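Local coordinates for cupin 2 conserved barrel domain protein (Desulfovibrio desulfuricans subsp. desulfuricans str. G20, PDB 2Q30) that is of unknown function but folds as a small RmlC-like cupin, a double-stranded beta-helix that pairs with a second copy of itself, at residues G55-V60 and V102-A107; I59-G64 and I76-G81. All blocks are in the same frame, centred on the assembly; numbering follows the deposited sequence.

Contact 1: G55-V60 and V102-A107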
ATOM      1  N   GLY A  55       4.360 -17.153   0.800  1.00 35.04           N
ATOM      2  CA  GLY A  55       4.362 -15.701   0.841  1.00 31.16           C
ATOM      3  C   GLY A  55       2.968 -15.166   0.851  1.00 30.82           C
ATOM      4  O   GLY A  55       1.997 -15.921   0.686  1.00 30.16           O
ATOM      5  N   GLU A  56       2.884 -13.847   1.015  1.00 30.10           N
ATOM      6  CA  GLU A  56       1.618 -13.132   1.057  1.00 31.30           C
ATOM      7  C   GLU A  56       1.573 -11.928   0.142  1.00 29.81           C
ATOM      8  O   GLU A  56       2.590 -11.485  -0.348  1.00 30.99           O
ATOM      9  CB  GLU A  56       1.386 -12.674   2.493  1.00 30.97           C
ATOM     10  CG  GLU A  56       0.965 -13.788   3.422  1.00 31.86           C
ATOM     11  CD  GLU A  56       1.105 -13.375   4.858  1.00 37.11           C
ATOM     12  OE1 GLU A  56       2.252 -13.337   5.329  1.00 39.96           O
ATOM     13  OE2 GLU A  56       0.078 -13.140   5.527  1.00 42.54           O
ATOM     14  N   LEU A  57       0.373 -11.423  -0.112  1.00 29.78           N
ATOM     15  CA  LEU A  57       0.243 -10.150  -0.808  1.00 31.29           C
ATOM     16  C   LEU A  57      -0.673  -9.244  -0.028  1.00 31.65           C
ATOM     17  O   LEU A  57      -1.496  -9.717   0.759  1.00 29.74           O
ATOM     18  CB  LEU A  57      -0.290 -10.271  -2.240  1.00 31.00           C
ATOM     19  CG  LEU A  57      -1.761 -10.683  -2.457  1.00 35.44           C
ATOM     20  CD1 LEU A  57      -2.224 -10.298  -3.839  1.00 45.68           C
ATOM     21  CD2 LEU A  57      -1.924 -12.145  -2.230  1.00 42.14           C
ATOM     22  N   ASN A  58      -0.535  -7.941  -0.257  1.00 29.47           N
ATOM     23  CA  ASN A  58      -1.532  -7.010   0.238  1.00 32.60           C
ATOM     24  C   ASN A  58      -1.980  -6.202  -0.978  1.00 32.17           C
ATOM     25  O   ASN A  58      -1.159  -5.915  -1.862  1.00 33.52           O
ATOM     26  CB  ASN A  58      -1.083  -6.209   1.469  1.00 34.43           C
ATOM     27  CG  ASN A  58      -0.119  -5.080   1.157  1.00 38.96           C
ATOM     28  OD1 ASN A  58      -0.489  -4.077   0.590  1.00 46.22           O
ATOM     29  ND2 ASN A  58       1.088  -5.210   1.634  1.00 38.54           N
ATOM     30  N   ILE A  59      -3.263  -5.894  -1.048  1.00 30.52           N
ATOM     31  CA  ILE A  59      -3.829  -5.105  -2.133  1.00 31.02           C
ATOM     32  C   ILE A  59      -4.422  -3.867  -1.483  1.00 32.19           C
ATOM     33  O   ILE A  59      -5.352  -3.998  -0.696  1.00 29.75           O
ATOM     34  CB  ILE A  59      -4.922  -5.839  -2.905  1.00 31.91           C
ATOM     35  CG1 ILE A  59      -4.400  -7.168  -3.451  1.00 32.38           C
ATOM     36  CG2 ILE A  59      -5.476  -4.921  -4.010  1.00 29.14           C
ATOM     37  CD1 ILE A  59      -5.396  -7.969  -4.288  1.00 31.91           C
ATOM     38  N   VAL A  60      -3.914  -2.688  -1.844  1.00 30.15           N
ATOM     39  CA  VAL A  60      -4.376  -1.427  -1.276  1.00 30.99           C
ATOM     40  C   VAL A  60      -5.158  -0.650  -2.325  1.00 30.20           C
ATOM     41  O   VAL A  60      -4.655  -0.431  -3.409  1.00 31.78           O
ATOM     42  CB  VAL A  60      -3.177  -0.571  -0.820  1.00 32.88           C
ATOM     43  CG1 VAL A  60      -3.698   0.709  -0.113  1.00 36.82           C
ATOM     44  CG2 VAL A  60      -2.303  -1.398   0.111  1.00 34.66           C
ATOM     45  N   VAL A 102      -5.340   0.135  -7.749  1.00 31.02           N
ATOM     46  CA  VAL A 102      -4.848  -0.586  -6.578  1.00 30.98           C
ATOM     47  C   VAL A 102      -3.352  -0.827  -6.681  1.00 30.51           C
ATOM     48  O   VAL A 102      -2.808  -0.829  -7.770  1.00 29.99           O
ATOM     49  CB  VAL A 102      -5.590  -1.944  -6.351  1.00 32.06           C
ATOM     50  CG1 VAL A 102      -7.086  -1.691  -6.190  1.00 30.20           C
ATOM     51  CG2 VAL A 102      -5.293  -2.945  -7.465  1.00 31.12           C
ATOM     52  N   LEU A 103      -2.721  -1.019  -5.524  1.00 31.60           N
ATOM     53  CA  LEU A 103      -1.302  -1.327  -5.420  1.00 29.97           C
ATOM     54  C   LEU A 103      -1.180  -2.664  -4.740  1.00 30.08           C
ATOM     55  O   LEU A 103      -1.753  -2.874  -3.686  1.00 32.00           O
ATOM     56  CB  LEU A 103      -0.581  -0.271  -4.589  1.00 28.56           C
ATOM     57  CG  LEU A 103       0.954  -0.372  -4.620  1.00 27.93           C
ATOM     58  CD1 LEU A 103       1.512  -0.221  -6.047  1.00 28.17           C
ATOM     59  CD2 LEU A 103       1.535   0.716  -3.703  1.00 31.05           C
ATOM     60  N   VAL A 104      -0.409  -3.553  -5.341  1.00 31.61           N
ATOM     61  CA  VAL A 104      -0.199  -4.877  -4.814  1.00 30.38           C
ATOM     62  C   VAL A 104       1.254  -5.005  -4.430  1.00 30.43           C
ATOM     63  O   VAL A 104       2.093  -4.697  -5.237  1.00 31.03           O
ATOM     64  CB  VAL A 104      -0.564  -5.949  -5.871  1.00 32.82           C
ATOM     65  CG1 VAL A 104      -0.332  -7.392  -5.300  1.00 30.01           C
ATOM     66  CG2 VAL A 104      -1.994  -5.750  -6.325  1.00 31.01           C
ATOM     67  N   THR A 105       1.520  -5.463  -3.205  1.00 29.90           N
ATOM     68  CA  THR A 105       2.856  -5.750  -2.678  1.00 30.24           C
ATOM     69  C   THR A 105       2.861  -7.237  -2.331  1.00 30.97           C
ATOM     70  O   THR A 105       2.002  -7.699  -1.583  1.00 29.18           O
ATOM     71  CB  THR A 105       3.207  -4.908  -1.436  1.00 30.37           C
ATOM     72  OG1 THR A 105       3.111  -3.521  -1.803  1.00 33.67           O
ATOM     73  CG2 THR A 105       4.647  -5.226  -0.973  1.00 29.19           C
ATOM     74  N   ILE A 106       3.815  -7.953  -2.896  1.00 29.27           N
ATOM     75  CA  ILE A 106       3.948  -9.402  -2.788  1.00 31.39           C
ATOM     76  C   ILE A 106       5.293  -9.681  -2.138  1.00 29.27           C
ATOM     77  O   ILE A 106       6.299  -9.210  -2.645  1.00 28.36           O
ATOM     78  CB  ILE A 106       3.896 -10.049  -4.194  1.00 32.03           C
ATOM     79  CG1 ILE A 106       2.691  -9.522  -5.013  1.00 34.46           C
ATOM     80  CG2 ILE A 106       3.878 -11.555  -4.060  1.00 30.29           C
ATOM     81  CD1 ILE A 106       2.723  -9.934  -6.477  1.00 36.35           C
ATOM     82  N   ALA A 107       5.297 -10.425  -1.025  1.00 30.17           N
ATOM     83  CA  ALA A 107       6.527 -10.758  -0.262  1.00 30.74           C
ATOM     84  C   ALA A 107       6.506 -12.190   0.297  1.00 31.89           C
ATOM     85  O   ALA A 107       5.496 -12.604   0.859  1.00 32.50           O
ATOM     86  CB  ALA A 107       6.730  -9.806   0.876  1.00 28.87           C
TER
HETATM   87  O   HOH W   1       0.600  -2.689  -1.848  1.00 27.10           O
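Two central antiparallel strands of the cupin double-stranded beta-helix meet here, Glu56-Val60 against Val102-Ala107, their segment axes 4.6 Å apart at closest approach. Three hydrogen-bonded pairs, Glu56 with Ala107, Asn58 with Thr105 and Val60 with Leu103, each exchange two backbone bonds; the shortest runs from Val60 N to Leu103 O at 2.8 Å. The non-hydrogen-bonded pairs Leu57-Ile106 and Ile59-Val104 turn their side chains to the inside of the barrel, where His92 and Val94 of the strand 92-96 touch Leu57 and Ile59. On that face Leu57 CD1 reaches diagonally past its own partner to Val104 CG1 at 3.8 Å. Ile59 splits its two branches: CG1 lies alongside Val104 CG2, while CG2, anti to the backbone N, crosses to Val102 CB at 3.8 Å. The other face, with Glu56, Asn58, Val60, Leu103 and Thr105, meets the second subunit. Glu56 OE1 accepts a hydrogen bond there from Asn32 ND2 and is bonded to Ser30 OG, both of that subunit, and Thr105 OG1 is bonded to Asn58 ND2 of that subunit. Within the chain Asn58 and Thr105 lie side by side, ND2 of Asn58 3.7 Å from CB of Thr105. A water ties their polar ends together: it donates to Asn58 OD1 at 3.0 Å, donates weakly to Leu103 O, and sits 2.6 Å from Thr105 OG1.

Contact 2: I59-G64 and I76-G81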
ATOM      1  N   ILE A  59      -3.263  -5.894  -1.048  1.00 30.52           N
ATOM      2  CA  ILE A  59      -3.829  -5.105  -2.133  1.00 31.02           C
ATOM      3  C   ILE A  59      -4.422  -3.867  -1.483  1.00 32.19           C
ATOM      4  O   ILE A  59      -5.352  -3.998  -0.696  1.00 29.75           O
ATOM      5  CB  ILE A  59      -4.922  -5.839  -2.905  1.00 31.91           C
ATOM      6  CG1 ILE A  59      -4.400  -7.168  -3.451  1.00 32.38           C
ATOM      7  CG2 ILE A  59      -5.476  -4.921  -4.010  1.00 29.14           C
ATOM      8  CD1 ILE A  59      -5.396  -7.969  -4.288  1.00 31.91           C
ATOM      9  N   VAL A  60      -3.914  -2.688  -1.844  1.00 30.15           N
ATOM     10  CA  VAL A  60      -4.376  -1.427  -1.276  1.00 30.99           C
ATOM     11  C   VAL A  60      -5.158  -0.650  -2.325  1.00 30.20           C
ATOM     12  O   VAL A  60      -4.655  -0.431  -3.409  1.00 31.78           O
ATOM     13  CB  VAL A  60      -3.177  -0.571  -0.820  1.00 32.88           C
ATOM     14  CG1 VAL A  60      -3.698   0.709  -0.113  1.00 36.82           C
ATOM     15  CG2 VAL A  60      -2.303  -1.398   0.111  1.00 34.66           C
ATOM     16  N   VAL A  61      -6.382  -0.226  -2.001  1.00 30.09           N
ATOM     17  CA  VAL A  61      -7.193   0.549  -2.942  1.00 29.90           C
ATOM     18  C   VAL A  61      -6.755   2.010  -2.787  1.00 28.23           C
ATOM     19  O   VAL A  61      -6.989   2.619  -1.757  1.00 28.86           O
ATOM     20  CB  VAL A  61      -8.720   0.418  -2.711  1.00 28.23           C
ATOM     21  CG1 VAL A  61      -9.471   1.179  -3.777  1.00 28.14           C
ATOM     22  CG2 VAL A  61      -9.143  -1.067  -2.699  1.00 28.46           C
ATOM     23  N   LEU A  62      -6.131   2.538  -3.828  1.00 30.03           N
ATOM     24  CA  LEU A  62      -5.632   3.914  -3.853  1.00 32.06           C
ATOM     25  C   LEU A  62      -6.679   4.909  -4.263  1.00 31.52           C
ATOM     26  O   LEU A  62      -6.660   6.039  -3.806  1.00 32.41           O
ATOM     27  CB  LEU A  62      -4.508   4.039  -4.864  1.00 31.10           C
ATOM     28  CG  LEU A  62      -3.329   3.094  -4.736  1.00 35.28           C
ATOM     29  CD1 LEU A  62      -2.422   3.308  -5.943  1.00 36.35           C
ATOM     30  CD2 LEU A  62      -2.610   3.331  -3.420  1.00 34.49           C
ATOM     31  N   GLU A  63      -7.509   4.521  -5.218  1.00 30.82           N
ATOM     32  CA  GLU A  63      -8.529   5.410  -5.747  1.00 31.77           C
ATOM     33  C   GLU A  63      -9.660   4.585  -6.276  1.00 31.26           C
ATOM     34  O   GLU A  63      -9.438   3.482  -6.814  1.00 30.81           O
ATOM     35  CB  GLU A  63      -7.912   6.312  -6.830  1.00 33.27           C
ATOM     36  CG  GLU A  63      -8.843   7.267  -7.616  1.00 35.70           C
ATOM     37  CD  GLU A  63      -9.527   8.358  -6.803  1.00 46.83           C
ATOM     38  OE1 GLU A  63      -9.485   8.370  -5.562  1.00 49.38           O
ATOM     39  OE2 GLU A  63     -10.160   9.229  -7.438  1.00 59.80           O
ATOM     40  N   GLY A  64     -10.875   5.105  -6.089  1.00 32.38           N
ATOM     41  CA  GLY A  64     -12.082   4.445  -6.546  1.00 33.02           C
ATOM     42  C   GLY A  64     -12.559   3.381  -5.600  1.00 33.46           C
ATOM     43  O   GLY A  64     -12.003   3.213  -4.502  1.00 33.90           O
ATOM     44  N   ILE A  76     -15.605  -9.075  -1.092  1.00 27.48           N
ATOM     45  CA  ILE A  76     -15.419  -8.222   0.068  1.00 29.90           C
ATOM     46  C   ILE A  76     -15.404  -6.801  -0.506  1.00 30.38           C
ATOM     47  O   ILE A  76     -14.611  -6.536  -1.421  1.00 30.89           O
ATOM     48  CB  ILE A  76     -14.089  -8.470   0.783  1.00 31.11           C
ATOM     49  CG1 ILE A  76     -14.018  -9.915   1.311  1.00 34.22           C
ATOM     50  CG2 ILE A  76     -13.910  -7.461   1.919  1.00 32.38           C
ATOM     51  CD1 ILE A  76     -12.668 -10.277   2.000  1.00 32.31           C
ATOM     52  N   PRO A  77     -16.265  -5.894  -0.002  1.00 30.10           N
ATOM     53  CA  PRO A  77     -16.225  -4.529  -0.521  1.00 31.60           C
ATOM     54  C   PRO A  77     -14.841  -3.926  -0.349  1.00 31.08           C
ATOM     55  O   PRO A  77     -14.193  -4.157   0.661  1.00 32.22           O
ATOM     56  CB  PRO A  77     -17.268  -3.795   0.322  1.00 30.44           C
ATOM     57  CG  PRO A  77     -18.230  -4.853   0.717  1.00 32.97           C
ATOM     58  CD  PRO A  77     -17.366  -6.053   0.980  1.00 33.37           C
ATOM     59  N   ALA A  78     -14.390  -3.209  -1.362  1.00 30.00           N
ATOM     60  CA  ALA A  78     -13.056  -2.657  -1.409  1.00 28.35           C
ATOM     61  C   ALA A  78     -13.173  -1.153  -1.660  1.00 27.78           C
ATOM     62  O   ALA A  78     -12.924  -0.674  -2.766  1.00 28.25           O
ATOM     63  CB  ALA A  78     -12.256  -3.363  -2.503  1.00 27.33           C
ATOM     64  N   PRO A  79     -13.611  -0.397  -0.636  1.00 29.58           N
ATOM     65  CA  PRO A  79     -13.675   1.032  -0.806  1.00 29.78           C
ATOM     66  C   PRO A  79     -12.263   1.611  -0.863  1.00 29.57           C
ATOM     67  O   PRO A  79     -11.298   0.916  -0.552  1.00 28.09           O
ATOM     68  CB  PRO A  79     -14.417   1.495   0.451  1.00 30.69           C
ATOM     69  CG  PRO A  79     -14.029   0.493   1.475  1.00 30.75           C
ATOM     70  CD  PRO A  79     -14.070  -0.794   0.710  1.00 31.31           C
ATOM     71  N   ARG A  80     -12.156   2.885  -1.216  1.00 29.55           N
ATOM     72  CA  ARG A  80     -10.854   3.545  -1.289  1.00 30.71           C
ATOM     73  C   ARG A  80     -10.173   3.419   0.065  1.00 30.62           C
ATOM     74  O   ARG A  80     -10.807   3.573   1.104  1.00 30.98           O
ATOM     75  CB  ARG A  80     -11.014   5.013  -1.686  1.00 32.37           C
ATOM     76  CG  ARG A  80      -9.689   5.756  -1.890  1.00 31.64           C
ATOM     77  CD  ARG A  80      -9.952   7.180  -2.367  1.00 30.62           C
ATOM     78  NE  ARG A  80     -10.641   8.002  -1.374  1.00 35.76           N
ATOM     79  CZ  ARG A  80     -10.094   8.606  -0.305  1.00 35.42           C
ATOM     80  NH1 ARG A  80      -8.813   8.504  -0.018  1.00 33.06           N
ATOM     81  NH2 ARG A  80     -10.873   9.319   0.506  1.00 33.48           N
ATOM     82  N   GLY A  81      -8.898   3.080   0.063  1.00 29.71           N
ATOM     83  CA  GLY A  81      -8.172   2.906   1.296  1.00 29.53           C
ATOM     84  C   GLY A  81      -8.297   1.534   1.941  1.00 30.02           C
ATOM     85  O   GLY A  81      -7.684   1.297   2.973  1.00 31.03           O
TER
HETATM   86  O   HOH W   2      -6.422   7.340  -1.502  1.00 27.09           O
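Ala78 CB meets Val61 CG2 at 3.9 Å, at the end of the strand 75-78 where the chain leaves one sheet of the cupin barrel for the strand 82-87 of the other. Phe68 of the strand 66-69 touches both side chains and extends this apolar patch. Pro79 contributes its carbonyl rather than its ring: Pro79 O sits 3.4 Å from Val61 CB and is also near both methyls. With CG1 anti to the backbone N (chi1 -176°), Val61 lays that methyl against Arg80 CA and leaves CG2 for Ala78. Arg80 then runs its aliphatic stem along the bulged end of the strand 56-63, where Leu62 and Glu63 both face Lys101 in a classic beta bulge. Its CG passes 3.6 Å from Leu62 O and its CD 3.4 Å from Glu63 OE1, before the chain bends at chi3 (65°). A water at the guanidinium edge, in its plane, accepts from Arg80 NH1 at 3.0 Å and donates to Leu62 O at 2.7 Å. Gly81, at positive phi, closes the turn with a bond from its N to Val61 O, 2.7 Å long and tilted 25° from the carbonyl plane. Glu63 OE1 is 4.4 Å from Arg80 NE and well out of the guanidinium plane, so within the chain the opposite charges probably attract only at a distance; Glu63 instead salt-bridges Arg80 of the second subunit, and Arg80 likewise Glu63 of the second subunit, reciprocally linking the copies.

Overall arrangement
Both contacts start from the strand 56-63 and share Ile59 and Val60; their centres lie 12 Å apart. Contact 1 covers the earlier part of that strand and joins it to the distant strand 100-107, its neighbour in the five-stranded sheet. Contact 2 takes the later part and meets the end of the strand 75-78, a member of the four-stranded sheet only a short way on in sequence, and the turn that leads back to the strand 82-87. They touch where Val102 CG1 packs against Val61 CA, at 3.9 Å. The first thus builds the interior of one sheet, the second bridges the two sheets at the barrel's end, and both also reach the second subunit, tying the fold to its dimer interface.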